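Local coordinates for protein putative phosphomethylpyrimidine kinase (Bacteroides thetaiotaomicron, PDB 3MBJ) that probably phosphorylates pyridoxal or a related vitamin B6 compound with ATP, as a zinc-containing member of the ribokinase-like kinases, at residues W209-P214 with A244-T249; Q250-G255 with E268-E273. All coordinates share one frame; numbering follows the deposited sequence.

Contact 1. Residues W209-P214 with A244-T249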
# COMPACT_ATOMS: atom_id res chain seq x y z
N TRP A 209 -24.25 -2.82 21.20
CA TRP A 209 -23.87 -2.55 19.83
C TRP A 209 -24.46 -3.60 18.93
O TRP A 209 -24.69 -4.71 19.36
CB TRP A 209 -22.34 -2.63 19.68
CG TRP A 209 -21.60 -1.71 20.57
CD1 TRP A 209 -20.93 -2.03 21.72
CD2 TRP A 209 -21.46 -0.29 20.40
NE1 TRP A 209 -20.37 -0.90 22.28
CE2 TRP A 209 -20.66 0.18 21.48
CE3 TRP A 209 -21.89 0.61 19.43
CZ2 TRP A 209 -20.33 1.52 21.63
CZ3 TRP A 209 -21.56 1.93 19.58
CH2 TRP A 209 -20.76 2.38 20.66
N LYS A 210 -24.73 -3.26 17.69
CA LYS A 210 -25.05 -4.27 16.69
C LYS A 210 -24.48 -3.90 15.33
O LYS A 210 -24.31 -2.72 15.02
CB LYS A 210 -26.57 -4.53 16.62
CG LYS A 210 -27.34 -3.78 15.58
CD LYS A 210 -28.81 -3.78 15.85
CE LYS A 210 -29.59 -4.63 14.93
NZ LYS A 210 -31.05 -4.36 15.21
N VAL A 211 -24.15 -4.91 14.54
CA VAL A 211 -23.73 -4.73 13.14
C VAL A 211 -24.62 -5.61 12.30
O VAL A 211 -24.81 -6.75 12.67
CB VAL A 211 -22.25 -5.12 12.94
CG1 VAL A 211 -21.95 -5.38 11.45
CG2 VAL A 211 -21.35 -4.03 13.54
N THR A 212 -25.16 -5.10 11.20
CA THR A 212 -26.04 -5.87 10.31
C THR A 212 -25.38 -5.93 8.94
O THR A 212 -24.80 -4.94 8.51
CB THR A 212 -27.47 -5.25 10.21
OG1 THR A 212 -28.09 -5.25 11.51
CG2 THR A 212 -28.38 -6.03 9.24
N CYS A 213 -25.37 -7.09 8.29
CA CYS A 213 -24.79 -7.18 6.95
C CYS A 213 -25.52 -8.21 6.08
O CYS A 213 -26.25 -9.04 6.60
CB CYS A 213 -23.31 -7.56 7.04
SG CYS A 213 -23.16 -9.28 7.49
N PRO A 214 -25.29 -8.18 4.76
CA PRO A 214 -25.92 -9.16 3.87
C PRO A 214 -25.68 -10.61 4.27
O PRO A 214 -24.65 -10.95 4.83
CB PRO A 214 -25.28 -8.87 2.51
CG PRO A 214 -24.91 -7.45 2.58
CD PRO A 214 -24.47 -7.23 4.00
N ALA A 244 -14.37 -3.70 16.25
CA ALA A 244 -14.02 -5.12 16.16
C ALA A 244 -15.21 -5.86 15.50
O ALA A 244 -15.02 -6.69 14.60
CB ALA A 244 -13.64 -5.73 17.58
N LEU A 245 -16.44 -5.56 15.91
CA LEU A 245 -17.59 -6.19 15.29
C LEU A 245 -17.59 -5.92 13.78
O LEU A 245 -17.84 -6.83 12.97
CB LEU A 245 -18.91 -5.71 15.93
CG LEU A 245 -19.22 -6.05 17.40
CD1 LEU A 245 -20.63 -5.50 17.74
CD2 LEU A 245 -19.13 -7.58 17.69
N ASP A 246 -17.30 -4.68 13.41
CA ASP A 246 -17.28 -4.26 12.04
C ASP A 246 -16.18 -4.90 11.20
O ASP A 246 -16.46 -5.39 10.10
CB ASP A 246 -17.16 -2.75 11.96
CG ASP A 246 -18.39 -2.12 11.36
OD1 ASP A 246 -18.84 -2.63 10.34
OD2 ASP A 246 -18.87 -1.09 11.86
N ARG A 247 -14.94 -4.89 11.71
CA ARG A 247 -13.82 -5.52 11.01
C ARG A 247 -14.04 -6.98 10.77
O ARG A 247 -13.88 -7.46 9.64
CB ARG A 247 -12.53 -5.33 11.78
CG ARG A 247 -12.04 -3.91 11.69
CD ARG A 247 -10.65 -3.81 12.32
NE ARG A 247 -9.62 -4.32 11.43
CZ ARG A 247 -8.38 -4.54 11.84
NH1 ARG A 247 -8.05 -4.35 13.14
NH2 ARG A 247 -7.48 -4.98 10.97
N ALA A 248 -14.41 -7.70 11.82
CA ALA A 248 -14.67 -9.13 11.71
C ALA A 248 -15.87 -9.47 10.79
O ALA A 248 -15.77 -10.42 10.00
CB ALA A 248 -14.82 -9.76 13.09
N THR A 249 -16.98 -8.72 10.87
CA THR A 249 -18.14 -9.04 10.03
C THR A 249 -17.80 -8.73 8.55
O THR A 249 -18.14 -9.51 7.68
CB THR A 249 -19.40 -8.26 10.43
OG1 THR A 249 -19.07 -6.89 10.51
CG2 THR A 249 -19.90 -8.67 11.78
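Strand 209-214 runs over helix 244-249 in nearly the same direction, the two axes 22° apart and 8.6 Å at their closest, with Val211 opposite Asp246. Val211 carries most of the contact, and its two methyls divide the work. CG1 stands anti to the backbone N (chi1 161°) and meets Thr249 tip to tip, 3.4 Å from OG1. CG2 slides alongside Leu245, 3.8 Å from its CB, and also lies against the carboxylate of Asp246, 4.1 Å from its CG. Leu245 reaches further back along the strand. Its CD1 rests 3.9 Å from CB of Trp209, while the indole leads away from the helix and meets the ring of Tyr288 almost perpendicularly.

The polar groups beside Val211 find partners away from the strand. Thr249 OG1 sits between its backbone N and carbonyl carbon (chi1 51°), 2.8 Å from Leu245 O and 3.0 Å from Asp246 O. Its single proton could go to either. The hydroxyl thus turns back toward its own helix, and its contact with the Val211 methyl is plain packing. Asp246 OD1 accepts from Gln250 NE2, and OD2 from the backbone N of Ser287 and Tyr288. Replacing Val211 with an alanine would probably open a gap beside the hydroxyl and methyl of Thr249 and CB of Leu245.

Leu245 and Thr249 also touch Val198 on the adjacent strand 195-202. This is helix-on-sheet packing of an alpha/beta fold, here near the antiparallel edge of the central sheet of a ribokinase-like domain.

Contact 2. Residues Q250-G255 with E268-E273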
# COMPACT_ATOMS: atom_id res chain seq x y z
N GLN A 250 -17.10 -7.62 8.29
CA GLN A 250 -16.74 -7.23 6.92
C GLN A 250 -15.73 -8.19 6.32
O GLN A 250 -15.81 -8.55 5.17
CB GLN A 250 -16.19 -5.78 6.83
CG GLN A 250 -17.32 -4.74 7.05
CD GLN A 250 -16.86 -3.33 6.88
OE1 GLN A 250 -15.95 -3.04 6.09
NE2 GLN A 250 -17.49 -2.42 7.62
N PHE A 251 -14.79 -8.63 7.16
CA PHE A 251 -13.78 -9.57 6.72
C PHE A 251 -14.42 -10.88 6.27
O PHE A 251 -14.14 -11.37 5.17
CB PHE A 251 -12.81 -9.86 7.83
CG PHE A 251 -11.77 -10.83 7.46
CD1 PHE A 251 -10.69 -10.42 6.67
CD2 PHE A 251 -11.83 -12.14 7.89
CE1 PHE A 251 -9.70 -11.26 6.29
CE2 PHE A 251 -10.81 -13.05 7.52
CZ PHE A 251 -9.74 -12.59 6.70
N ILE A 252 -15.29 -11.43 7.12
CA ILE A 252 -16.07 -12.62 6.74
C ILE A 252 -16.89 -12.40 5.44
O ILE A 252 -16.92 -13.26 4.55
CB ILE A 252 -17.03 -13.05 7.85
CG1 ILE A 252 -16.28 -13.48 9.12
CG2 ILE A 252 -17.92 -14.20 7.34
CD1 ILE A 252 -15.35 -14.63 8.91
N LEU A 253 -17.59 -11.28 5.36
CA LEU A 253 -18.40 -10.93 4.16
C LEU A 253 -17.52 -10.89 2.90
O LEU A 253 -17.84 -11.46 1.86
CB LEU A 253 -19.10 -9.60 4.39
CG LEU A 253 -20.15 -9.17 3.37
CD1 LEU A 253 -21.21 -10.31 3.11
CD2 LEU A 253 -20.83 -7.78 3.77
N GLN A 254 -16.36 -10.26 3.03
CA GLN A 254 -15.39 -10.24 1.91
C GLN A 254 -14.97 -11.63 1.48
O GLN A 254 -14.85 -11.92 0.26
CB GLN A 254 -14.18 -9.39 2.26
CG GLN A 254 -14.44 -7.91 2.24
CD GLN A 254 -13.55 -7.12 3.18
OE1 GLN A 254 -12.40 -7.52 3.52
NE2 GLN A 254 -14.03 -5.93 3.54
N GLY A 255 -14.70 -12.47 2.46
CA GLY A 255 -14.29 -13.84 2.15
C GLY A 255 -15.38 -14.65 1.50
O GLY A 255 -15.11 -15.39 0.56
N GLU A 268 -14.87 -27.03 2.13
CA GLU A 268 -13.50 -26.54 2.11
C GLU A 268 -13.30 -25.18 2.81
O GLU A 268 -12.17 -24.83 3.12
CB GLU A 268 -12.95 -26.49 0.67
CG GLU A 268 -12.87 -27.86 0.05
CD GLU A 268 -12.01 -27.97 -1.20
OE1 GLU A 268 -11.36 -27.00 -1.63
OE2 GLU A 268 -11.98 -29.08 -1.75
N GLY A 269 -14.38 -24.44 3.08
CA GLY A 269 -14.28 -23.17 3.79
C GLY A 269 -14.22 -21.95 2.89
O GLY A 269 -14.16 -22.05 1.66
N ILE A 270 -14.28 -20.79 3.53
CA ILE A 270 -14.06 -19.51 2.85
C ILE A 270 -12.63 -19.50 2.24
O ILE A 270 -11.71 -20.07 2.85
CB ILE A 270 -14.19 -18.39 3.90
CG1 ILE A 270 -15.64 -18.22 4.34
CG2 ILE A 270 -13.70 -17.06 3.40
CD1 ILE A 270 -15.71 -17.50 5.77
N LEU A 271 -12.43 -18.92 1.05
CA LEU A 271 -11.08 -18.82 0.45
C LEU A 271 -10.20 -17.75 1.18
O LEU A 271 -9.88 -16.68 0.66
CB LEU A 271 -11.15 -18.55 -1.05
CG LEU A 271 -11.84 -19.67 -1.85
CD1 LEU A 271 -12.10 -19.27 -3.28
CD2 LEU A 271 -11.02 -20.97 -1.81
N LEU A 272 -9.90 -18.04 2.42
CA LEU A 272 -9.25 -17.14 3.31
C LEU A 272 -8.01 -16.46 2.74
O LEU A 272 -7.78 -15.27 2.98
CB LEU A 272 -8.79 -17.94 4.52
CG LEU A 272 -8.14 -17.24 5.70
CD1 LEU A 272 -9.01 -16.04 6.15
CD2 LEU A 272 -7.94 -18.25 6.85
N GLU A 273 -7.24 -17.20 1.97
CA GLU A 273 -5.98 -16.67 1.47
C GLU A 273 -6.20 -15.55 0.45
O GLU A 273 -5.32 -14.70 0.29
CB GLU A 273 -5.11 -17.76 0.83
CG GLU A 273 -4.64 -18.80 1.81
CD GLU A 273 -5.71 -19.83 2.24
OE1 GLU A 273 -6.79 -20.00 1.62
OE2 GLU A 273 -5.44 -20.46 3.24
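Ile270 and Gly255 make the tightest approach of this contact, where the chain at 268-273 comes back against helix 250-255. CA to CA they are 5.7 Å apart. CG2 of Ile270, anti to the backbone N, presses on the bare helix backbone, 3.5 Å from C of Gly255. A CB on Gly255 would run into that methyl, so the absence of a side chain lets the two come close.

The other contacts are between apolar side chains. Phe251 and Leu272 cross at about a right angle. CD1 of Leu272 comes to the rim of the phenyl ring, near its plane, 3.6 Å from CZ and 3.7 Å from CE2. Both side chains start anti to their backbone N (Leu272 chi1 -176°), which carries their ends into each other. Ile252 and Ile270 touch more loosely, CD1 to CD1 at 4.3 Å. Thr226 and Val230 of helix 223-236 continue the apolar packing around Phe251.

The polar bonds lie inside the turn and at a third residue, Thr259. Leu271 is the centre of an inverse gamma turn, closed by a weak bond of 2.8 Å from Leu272 N to Ile270 O. Thr259 OG1 is hydrogen-bonded to both Gly255 O and Leu271 N, tying the two segments together. This is loop-on-helix packing: a turn leading into helix 272-275 packs Ile270 on the bare backbone at Gly255 of helix 241-260.

In the fold
Both contacts use helix 241-260, one after the other along the chain. Contact 1 sets its earlier part under strand 207-214, and contact 2 sets the next turns against the returning segment 268-273. Their centres are 15 Å apart. They meet directly through Leu253, whose CD2 lies 3.7 Å from CD of Pro214. The same Leu253 CD2 is 4.1 Å from CB of Cys213. Contact 1 is away from the annotated sites. Contact 2 is nearer to one: the side chain of Phe251 is about 8 Å from those of His277 and Asp280, which bind zinc, and about 10 Å from a zinc ion.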